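Side-chain contacts in L-asparagine oxygenase (PDB 2OG5), which catalyses the iron(II)- and 2-oxoglutarate-dependent 3-hydroxylation of L-asparagine, supplying (2S,3S)-3-hydroxyasparagine for the calcium-dependent lipopeptide antibiotic: residues A[40-43]-A[44-48]; A[51-54]-A[55-59]; A[151-154]-A[155-158]; A[317-320]-A[321-325]. One frame throughout, in Å; residues are numbered along the deposited sequence.

Contact 1: residues A[40-43]-A[44-48]; sequences LDQS and DAELV
The amide of Gln42 and the carboxylate of Glu46 stand almost perpendicular, their planes 82° apart, and meet where Gln42 NE2 donates to Glu46 OE2. The acceptor is reached from above the carboxylate plane, while OE2 itself lies tilted from the plane of the amide. The separation of 2.5 Å between NE2 and OE2 is very short for such a pair of exposed groups, so its exact value is doubtful. Gln42 can reach one turn onward because its chain bends at chi2, whereas Glu46 runs extended beyond CG.

A second pair of flat groups, the carboxylates of Asp41 and Asp44, is inclined by 48°, with Asp41 OD1 and Asp44 OD2 3.5 Å apart. Two like charges this close should disfavour each other, but water 2 donates to both Asp41 OD2 and Asp44 OD2, and Asp44 OD2 also pairs with Thr82 OG1, which probably eases the repulsion.

This is the start of helix 42-58, with Asp41 as N-cap. Asp44 N donates to Asp41 OD1 over 2.9 Å in a nearly straight bond (164°). No direct bond returns from the Asp44 side chain to Asp41 N; water 1 accepts from Asp41 N and donates to Asp44 OD2, linking the two.

On the apolar flank, Leu40, just before the cap, packs against Ala45, CB to CB 4.1 Å. Leu40 CD2 continues along the helix to Val48 CG2 at 4.3 Å, and both Leu40 and Val48 rest on Leu83 of helix 81-92.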
loop_
_atom_site.group_PDB
_atom_site.type_symbol
_atom_site.label_atom_id
_atom_site.label_comp_id
_atom_site.label_asym_id
_atom_site.label_seq_id
_atom_site.Cartn_x
_atom_site.Cartn_y
_atom_site.Cartn_z
ATOM N N LEU A 40 -7.301 -11.427 14.777
ATOM C CA LEU A 40 -6.615 -12.635 15.213
ATOM C C LEU A 40 -7.132 -13.033 16.593
ATOM O O LEU A 40 -7.300 -12.175 17.463
ATOM C CB LEU A 40 -5.099 -12.412 15.282
ATOM C CG LEU A 40 -4.304 -12.534 13.978
ATOM C CD1 LEU A 40 -4.740 -11.507 12.931
ATOM C CD2 LEU A 40 -2.808 -12.414 14.268
ATOM N N ASP A 41 -7.389 -14.323 16.800
ATOM C CA ASP A 41 -7.702 -14.782 18.146
ATOM C C ASP A 41 -6.394 -14.859 18.931
ATOM O O ASP A 41 -5.315 -14.727 18.354
ATOM C CB ASP A 41 -8.513 -16.091 18.143
ATOM C CG ASP A 41 -7.744 -17.286 17.634
ATOM O OD1 ASP A 41 -6.510 -17.223 17.481
ATOM O OD2 ASP A 41 -8.402 -18.327 17.409
ATOM N N GLN A 42 -6.488 -15.028 20.244
ATOM C CA GLN A 42 -5.315 -14.920 21.109
ATOM C C GLN A 42 -4.243 -15.938 20.731
ATOM O O GLN A 42 -3.057 -15.616 20.700
ATOM C CB GLN A 42 -5.721 -15.098 22.578
ATOM C CG GLN A 42 -4.570 -15.028 23.588
ATOM C CD GLN A 42 -3.906 -13.659 23.677
ATOM O OE1 GLN A 42 -4.426 -12.659 23.173
ATOM N NE2 GLN A 42 -2.744 -13.610 24.330
ATOM N N SER A 43 -4.672 -17.162 20.447
ATOM C CA SER A 43 -3.764 -18.248 20.085
ATOM C C SER A 43 -2.955 -17.896 18.838
ATOM O O SER A 43 -1.727 -17.998 18.830
ATOM C CB SER A 43 -4.565 -19.529 19.846
ATOM O OG SER A 43 -3.756 -20.547 19.284
ATOM N N ASP A 44 -3.653 -17.467 17.796
ATOM C CA ASP A 44 -2.997 -17.081 16.548
ATOM C C ASP A 44 -2.107 -15.846 16.712
ATOM O O ASP A 44 -1.018 -15.789 16.140
ATOM C CB ASP A 44 -4.034 -16.834 15.452
ATOM C CG ASP A 44 -4.675 -18.122 14.942
ATOM O OD1 ASP A 44 -4.192 -19.225 15.271
ATOM O OD2 ASP A 44 -5.668 -18.026 14.193
ATOM N N ALA A 45 -2.566 -14.867 17.494
ATOM C CA ALA A 45 -1.785 -13.653 17.755
ATOM C C ALA A 45 -0.474 -13.984 18.472
ATOM O O ALA A 45 0.578 -13.416 18.162
ATOM C CB ALA A 45 -2.604 -12.660 18.571
ATOM N N GLU A 46 -0.543 -14.902 19.434
ATOM C CA GLU A 46 0.653 -15.338 20.155
ATOM C C GLU A 46 1.650 -16.086 19.262
ATOM O O GLU A 46 2.867 -15.901 19.381
ATOM C CB GLU A 46 0.256 -16.208 21.350
ATOM C CG GLU A 46 -0.412 -15.411 22.452
ATOM C CD GLU A 46 -0.929 -16.277 23.595
ATOM O OE1 GLU A 46 -0.942 -17.524 23.470
ATOM O OE2 GLU A 46 -1.327 -15.701 24.628
ATOM N N LEU A 47 1.137 -16.918 18.364
ATOM C CA LEU A 47 1.992 -17.680 17.457
ATOM C C LEU A 47 2.711 -16.752 16.476
ATOM O O LEU A 47 3.924 -16.866 16.286
ATOM C CB LEU A 47 1.175 -18.728 16.700
ATOM C CG LEU A 47 1.918 -19.539 15.631
ATOM C CD1 LEU A 47 3.217 -20.139 16.170
ATOM C CD2 LEU A 47 1.014 -20.635 15.058
ATOM N N VAL A 48 1.971 -15.823 15.875
ATOM C CA VAL A 48 2.576 -14.871 14.940
ATOM C C VAL A 48 3.611 -14.000 15.663
ATOM O O VAL A 48 4.681 -13.725 15.120
ATOM C CB VAL A 48 1.508 -14.002 14.229
ATOM C CG1 VAL A 48 2.169 -12.921 13.366
ATOM C CG2 VAL A 48 0.594 -14.875 13.369
HETATM O O HOH W 1 -7.297 -15.854 14.231
HETATM O O HOH W 2 -7.583 -19.881 15.438
#

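Contact 2: residues A[51-54]-A[55-59]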
loop_
_atom_site.group_PDB
_atom_site.type_symbol
_atom_site.label_atom_id
_atom_site.label_comp_id
_atom_site.label_asym_id
_atom_site.label_seq_id
_atom_site.Cartn_x
_atom_site.Cartn_y
_atom_site.Cartn_z
ATOM N N ILE A 51 6.732 -16.092 16.038
ATOM C CA ILE A 51 7.378 -16.226 14.738
ATOM C C ILE A 51 8.080 -14.918 14.334
ATOM O O ILE A 51 9.217 -14.940 13.871
ATOM C CB ILE A 51 6.350 -16.621 13.646
ATOM C CG1 ILE A 51 5.788 -18.025 13.902
ATOM C CG2 ILE A 51 6.999 -16.599 12.268
ATOM C CD1 ILE A 51 4.473 -18.298 13.170
ATOM N N ALA A 52 7.395 -13.791 14.518
ATOM C CA ALA A 52 7.944 -12.487 14.163
ATOM C C ALA A 52 9.173 -12.144 14.998
ATOM O O ALA A 52 10.168 -11.656 14.465
ATOM C CB ALA A 52 6.883 -11.409 14.310
ATOM N N TRP A 53 9.116 -12.412 16.302
ATOM C CA TRP A 53 10.267 -12.137 17.167
ATOM C C TRP A 53 11.471 -13.003 16.812
ATOM O O TRP A 53 12.601 -12.522 16.815
ATOM C CB TRP A 53 9.905 -12.303 18.649
ATOM C CG TRP A 53 9.336 -11.064 19.239
ATOM C CD1 TRP A 53 8.055 -10.872 19.673
ATOM C CD2 TRP A 53 10.022 -9.822 19.455
ATOM N NE1 TRP A 53 7.904 -9.590 20.152
ATOM C CE2 TRP A 53 9.094 -8.924 20.023
ATOM C CE3 TRP A 53 11.330 -9.382 19.213
ATOM C CZ2 TRP A 53 9.433 -7.607 20.362
ATOM C CZ3 TRP A 53 11.666 -8.072 19.547
ATOM C CH2 TRP A 53 10.720 -7.201 20.118
ATOM N N LYS A 54 11.228 -14.278 16.518
ATOM C CA LYS A 54 12.298 -15.186 16.112
ATOM C C LYS A 54 12.970 -14.699 14.826
ATOM O O LYS A 54 14.194 -14.687 14.719
ATOM C CB LYS A 54 11.756 -16.604 15.937
ATOM C CG LYS A 54 12.809 -17.661 15.621
ATOM C CD LYS A 54 12.184 -19.048 15.592
ATOM C CE LYS A 54 13.120 -20.095 14.980
ATOM N NZ LYS A 54 12.363 -21.171 14.250
ATOM N N LEU A 55 12.166 -14.302 13.845
ATOM C CA LEU A 55 12.710 -13.752 12.605
ATOM C C LEU A 55 13.507 -12.474 12.865
ATOM O O LEU A 55 14.646 -12.340 12.414
ATOM C CB LEU A 55 11.577 -13.461 11.619
ATOM C CG LEU A 55 11.950 -12.851 10.268
ATOM C CD1 LEU A 55 12.888 -13.735 9.471
ATOM C CD2 LEU A 55 10.666 -12.597 9.504
ATOM N N ALA A 56 12.911 -11.548 13.609
ATOM C CA ALA A 56 13.522 -10.246 13.872
ATOM C C ALA A 56 14.850 -10.347 14.632
ATOM O O ALA A 56 15.767 -9.553 14.387
ATOM C CB ALA A 56 12.554 -9.364 14.642
ATOM N N THR A 57 14.955 -11.316 15.539
ATOM C CA THR A 57 16.130 -11.411 16.420
ATOM C C THR A 57 17.169 -12.437 15.976
ATOM O O THR A 57 18.347 -12.282 16.306
ATOM C CB THR A 57 15.730 -11.729 17.875
ATOM O OG1 THR A 57 15.061 -12.993 17.928
ATOM C CG2 THR A 57 14.836 -10.632 18.442
ATOM N N GLN A 58 16.753 -13.476 15.246
ATOM C CA GLN A 58 17.657 -14.586 14.910
ATOM C C GLN A 58 18.114 -14.637 13.458
ATOM O O GLN A 58 19.185 -15.162 13.177
ATOM C CB GLN A 58 17.037 -15.940 15.283
ATOM C CG GLN A 58 16.559 -16.042 16.727
ATOM C CD GLN A 58 16.250 -17.479 17.149
ATOM O OE1 GLN A 58 16.152 -18.383 16.316
ATOM N NE2 GLN A 58 16.090 -17.687 18.450
ATOM N N ALA A 59 17.321 -14.115 12.527
ATOM C CA ALA A 59 17.698 -14.206 11.117
ATOM C C ALA A 59 18.961 -13.398 10.824
ATOM O O ALA A 59 19.137 -12.299 11.340
ATOM C CB ALA A 59 16.552 -13.753 10.227
#
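With chi1 at 61°, Thr57 OG1 sits between its own backbone N and carbonyl carbon, and from there it turns back one helical turn to donate to Trp53 O at 2.7 Å. The same rotation places CG2 beside the backbone N and sends it to the rim of the Trp53 indole. There it lies in the ring plane, 3.8 Å from CE3, so the methyl meets an edge of the benzo ring.

Trp53 O is thus held by two donors of one residue: Thr57 N at 2.9 Å and Thr57 OG1. They come from opposite faces of the carbonyl plane, an arrangement that satisfies the hydroxyl close to the helix end.

One residue further on, Lys54 and Gln58 lie across each other. Their contact is between a polar atom and methylene groups: Gln58 OE1 is 3.5 Å from Lys54 CG and 3.7 Å from CE. The ammonium turns elsewhere, with Lys54 NZ 5.1 Å from that oxygen.

The backbone bonds record the approach of the C-terminus of helix 42-58. The N-H...O angle is 166° for Leu55 N to Ile51 O, but only 143° for Gln58 N to Lys54 O, and Ala59 is the first residue to leave helical torsions.

Lys54, Thr57 and Gln58 are exposed, while Trp53, at the margin, and Ala52 touch Leu128 of helix 128-140. Ile51 and Leu55 touch Met135 of that helix, and Leu55 and Ala59 lean on Ala71 of helix 66-76.

Contact 3: residues A[151-154]-A[155-158]. With ACY (acetic acid), chain C.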
loop_
_atom_site.group_PDB
_atom_site.type_symbol
_atom_site.label_atom_id
_atom_site.label_comp_id
_atom_site.label_asym_id
_atom_site.label_seq_id
_atom_site.Cartn_x
_atom_site.Cartn_y
_atom_site.Cartn_z
ATOM N N ASN A 151 14.569 5.258 -1.655
ATOM C CA ASN A 151 15.827 4.562 -1.907
ATOM C C ASN A 151 15.672 3.043 -2.066
ATOM O O ASN A 151 16.585 2.274 -1.783
ATOM C CB ASN A 151 16.866 4.925 -0.830
ATOM C CG ASN A 151 17.325 6.383 -0.915
ATOM O OD1 ASN A 151 17.052 7.091 -1.894
ATOM N ND2 ASN A 151 18.051 6.829 0.104
ATOM N N GLY A 152 14.512 2.619 -2.566
ATOM C CA GLY A 152 14.273 1.212 -2.839
ATOM C C GLY A 152 14.107 0.326 -1.622
ATOM O O GLY A 152 14.129 -0.891 -1.753
ATOM N N ALA A 153 13.911 0.925 -0.445
ATOM C CA ALA A 153 13.753 0.135 0.787
ATOM C C ALA A 153 12.466 -0.680 0.737
ATOM O O ALA A 153 11.431 -0.197 0.298
ATOM C CB ALA A 153 13.716 1.028 1.994
ATOM N N LEU A 154 12.529 -1.921 1.207
ATOM C CA LEU A 154 11.334 -2.768 1.212
ATOM C C LEU A 154 10.314 -2.379 2.261
ATOM O O LEU A 154 9.127 -2.648 2.082
ATOM C CB LEU A 154 11.697 -4.237 1.407
ATOM C CG LEU A 154 12.606 -4.816 0.324
ATOM C CD1 LEU A 154 12.802 -6.311 0.557
ATOM C CD2 LEU A 154 12.070 -4.551 -1.074
ATOM N N VAL A 155 10.766 -1.757 3.350
ATOM C CA VAL A 155 9.886 -1.351 4.441
ATOM C C VAL A 155 10.063 0.152 4.662
ATOM O O VAL A 155 11.138 0.601 5.095
ATOM C CB VAL A 155 10.172 -2.152 5.725
ATOM C CG1 VAL A 155 9.255 -1.692 6.845
ATOM C CG2 VAL A 155 10.027 -3.673 5.471
ATOM N N GLN A 156 9.008 0.917 4.390
ATOM C CA GLN A 156 9.094 2.381 4.320
ATOM C C GLN A 156 8.197 3.014 5.372
ATOM O O GLN A 156 7.079 2.553 5.608
ATOM C CB GLN A 156 8.678 2.858 2.920
ATOM C CG GLN A 156 9.449 2.138 1.807
ATOM C CD GLN A 156 9.035 2.502 0.395
ATOM O OE1 GLN A 156 8.187 3.372 0.170
ATOM N NE2 GLN A 156 9.629 1.809 -0.574
ATOM N N ASP A 157 8.677 4.086 5.989
ATOM C CA ASP A 157 7.913 4.761 7.027
ATOM C C ASP A 157 6.935 5.755 6.433
ATOM O O ASP A 157 7.244 6.462 5.458
ATOM C CB ASP A 157 8.837 5.500 8.000
ATOM C CG ASP A 157 9.686 4.562 8.832
ATOM O OD1 ASP A 157 9.169 3.536 9.299
ATOM O OD2 ASP A 157 10.881 4.859 9.052
ATOM N N VAL A 158 5.740 5.794 7.015
ATOM C CA VAL A 158 4.752 6.819 6.691
ATOM C C VAL A 158 4.596 7.669 7.956
ATOM O O VAL A 158 3.944 7.248 8.924
ATOM C CB VAL A 158 3.430 6.191 6.246
ATOM C CG1 VAL A 158 2.438 7.269 5.817
ATOM C CG2 VAL A 158 3.672 5.199 5.096
HETATM C C ACY C . 17.841 5.196 3.687
HETATM O O ACY C . 17.638 5.077 2.466
HETATM O OXT ACY C . 18.236 4.281 4.441
HETATM C CH3 ACY C . 17.577 6.543 4.284
#
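Gln156 NE2 donates to Ala153 O across 2.8 Å, in a nearly straight, coplanar bond. The N-H...O angle is 172°, the donor lies in the carbonyl plane of Ala153, and the acceptor lies in the amide plane of Gln156. The side chain reaches back to the residue three before it: chi1 of -52° sets CG beside the backbone N, and the extended chain beyond carries the amide to Ala153 O. On the way, Gln156 CG passes 3.4 Å from Ala153 O.

The other half of the amide is used as well, since Gln156 OE1 accepts from NH2 of Arg329, an L-asparagine-binding residue. The two bonds together set which way round the amide lies, consistent with Gln156 being a second-shell residue that helps position Arg329. The loop that runs through Ala153 also follows Glu149, another residue that binds L-asparagine.

In the jelly-roll fold this is the entry into strand 156-158, which pairs antiparallel with strand 326-333; the backbones of Gln156 and Arg329 are hydrogen-bonded there. Leu154 and Val155 turn their side chains to Leu134 of helix 128-140, with Leu154 CB 4.4 Å from Val155 CG2.

At the outer end of the segment, the exposed Asn151 meets a bound acetic acid, probably from the crystallisation liquor. Asn151 ND2 donates to its O atom over 3.0 Å, at an N-H...O angle of 151°, and Arg124 NE is hydrogen-bonded to the same molecule.

Contact 4: residues A[317-320]-A[321-325]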
loop_
_atom_site.group_PDB
_atom_site.type_symbol
_atom_site.label_atom_id
_atom_site.label_comp_id
_atom_site.label_asym_id
_atom_site.label_seq_id
_atom_site.Cartn_x
_atom_site.Cartn_y
_atom_site.Cartn_z
ATOM N N THR A 317 -3.289 17.586 11.757
ATOM C CA THR A 317 -2.280 18.528 12.223
ATOM C C THR A 317 -1.269 17.799 13.091
ATOM O O THR A 317 -1.576 17.446 14.231
ATOM C CB THR A 317 -2.921 19.670 13.027
ATOM O OG1 THR A 317 -3.957 20.275 12.239
ATOM C CG2 THR A 317 -1.865 20.717 13.417
ATOM N N PRO A 318 -0.065 17.529 12.550
ATOM C CA PRO A 318 0.928 16.833 13.366
ATOM C C PRO A 318 1.362 17.606 14.604
ATOM O O PRO A 318 1.362 18.839 14.605
ATOM C CB PRO A 318 2.120 16.671 12.411
ATOM C CG PRO A 318 1.536 16.756 11.063
ATOM C CD PRO A 318 0.432 17.760 11.183
ATOM N N ARG A 319 1.727 16.871 15.644
ATOM C CA ARG A 319 2.281 17.458 16.858
ATOM C C ARG A 319 3.779 17.717 16.731
ATOM O O ARG A 319 4.307 18.656 17.344
ATOM C CB ARG A 319 2.037 16.531 18.047
ATOM C CG ARG A 319 0.572 16.372 18.430
ATOM C CD ARG A 319 0.422 15.283 19.445
ATOM N NE ARG A 319 -0.935 15.193 19.970
ATOM C CZ ARG A 319 -1.330 14.279 20.854
ATOM N NH1 ARG A 319 -0.491 13.346 21.301
ATOM N NH2 ARG A 319 -2.590 14.281 21.272
ATOM N N TYR A 320 4.463 16.857 15.978
ATOM C CA TYR A 320 5.930 16.876 15.855
ATOM C C TYR A 320 6.633 16.819 17.218
ATOM O O TYR A 320 7.601 17.546 17.471
ATOM C CB TYR A 320 6.405 18.080 15.024
ATOM C CG TYR A 320 5.870 18.121 13.601
ATOM C CD1 TYR A 320 5.974 17.014 12.754
ATOM C CD2 TYR A 320 5.278 19.273 13.094
ATOM C CE1 TYR A 320 5.503 17.060 11.455
ATOM C CE2 TYR A 320 4.809 19.330 11.788
ATOM C CZ TYR A 320 4.923 18.215 10.971
ATOM O OH TYR A 320 4.449 18.279 9.682
ATOM N N ASP A 321 6.140 15.947 18.093
ATOM C CA ASP A 321 6.707 15.751 19.424
ATOM C C ASP A 321 7.091 14.287 19.674
ATOM O O ASP A 321 7.328 13.892 20.817
ATOM C CB ASP A 321 5.719 16.224 20.489
ATOM C CG ASP A 321 4.434 15.407 20.516
ATOM O OD1 ASP A 321 4.261 14.519 19.645
ATOM O OD2 ASP A 321 3.607 15.657 21.413
ATOM N N GLY A 322 7.102 13.488 18.606
ATOM C CA GLY A 322 7.470 12.072 18.680
ATOM C C GLY A 322 6.296 11.130 18.901
ATOM O O GLY A 322 6.493 9.921 19.004
ATOM N N THR A 323 5.079 11.677 18.973
ATOM C CA THR A 323 3.881 10.880 19.276
ATOM C C THR A 323 2.943 10.729 18.069
ATOM O O THR A 323 1.878 10.133 18.177
ATOM C CB THR A 323 3.078 11.465 20.473
ATOM O OG1 THR A 323 2.445 12.694 20.103
ATOM C CG2 THR A 323 3.998 11.713 21.689
ATOM N N ASP A 324 3.338 11.269 16.923
ATOM C CA ASP A 324 2.490 11.235 15.732
ATOM C C ASP A 324 2.317 9.852 15.102
ATOM O O ASP A 324 3.058 8.911 15.386
ATOM C CB ASP A 324 3.023 12.196 14.658
ATOM C CG ASP A 324 2.807 13.655 15.015
ATOM O OD1 ASP A 324 1.632 14.053 15.203
ATOM O OD2 ASP A 324 3.802 14.400 15.062
ATOM N N ARG A 325 1.293 9.787 14.250
ATOM C CA ARG A 325 0.977 8.649 13.386
ATOM C C ARG A 325 2.231 8.034 12.774
ATOM O O ARG A 325 3.039 8.750 12.207
ATOM C CB ARG A 325 0.069 9.170 12.264
ATOM C CG ARG A 325 -0.559 8.143 11.338
ATOM C CD ARG A 325 -1.463 8.879 10.338
ATOM N NE ARG A 325 -2.333 8.025 9.528
ATOM C CZ ARG A 325 -2.107 7.680 8.263
ATOM N NH1 ARG A 325 -1.004 8.065 7.628
ATOM N NH2 ARG A 325 -2.980 6.924 7.630
#
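Arg319 sends its side chain along the flank of an Asx turn built by Asp321, in the loop between strands 309-313 and 326-333 of the jelly roll. Its CB lies 3.4 Å from Asp321 OD1, and CG passes Asp324 OD1 more loosely. CD then comes within 3.4 Å of Thr323 OG1. With CG beside the backbone N (chi1 -67°) and the chain extended from there to NE, the guanidinium arrives edge-on: NH1 donates to Thr323 OG1 at 3.2 Å, nearly in its own plane and at 164°. Asp321 OD2 is 4.7 Å from Arg319 NH1, so the opposite charges are near each other without forming a direct contact.

Thr323 OG1 is in turn a donor, to Asp321 OD1, which also takes Thr323 N from above the carboxylate plane and so closes the Asx turn. Tyr320 and Gly322 both have positive phi in this bend.

Inside the bend, Asp324 grips the opposite limb with both oxygens. OD1 accepts from Arg319 N at 2.9 Å and OD2 from Tyr320 N, each through its syn lone pair. Two N-H groups on a buried carboxylate should favour its charged form, and they tie the loop down directly before Arg325, which binds 2-oxoglutarate.

The Tyr320 ring is held at its hydroxyl, which pairs with Glu165, and on one face, where Pro318 CB sits offset toward the rim, 3.5 Å above the plane. The bond from Tyr320 N to Asp324 OD2 is 2.7 Å long.

How the contacts relate
Contacts 1 and 2 share helix 42-58, their centres about 16 Å apart and each about 24 Å from the centre of the chain. Polar side chains at the two ends do different work: contact 1 caps a first-turn N-H with an aspartate and bridges its two carboxylates through water, contact 2 sets a threonine hydroxyl on a carbonyl near the helix end. Contact 3 is buried, about 11 Å from the centre, and relies on an amide beside the substrate-binding arginine. Contact 4, partly buried, folds a loop around carboxylates. Contacts 3 and 4 touch, Val158 CG1 lying 4.0 Å from Arg325 NH1, and strand 156-158 pairs with strand 326-333, which begins where contact 4 ends.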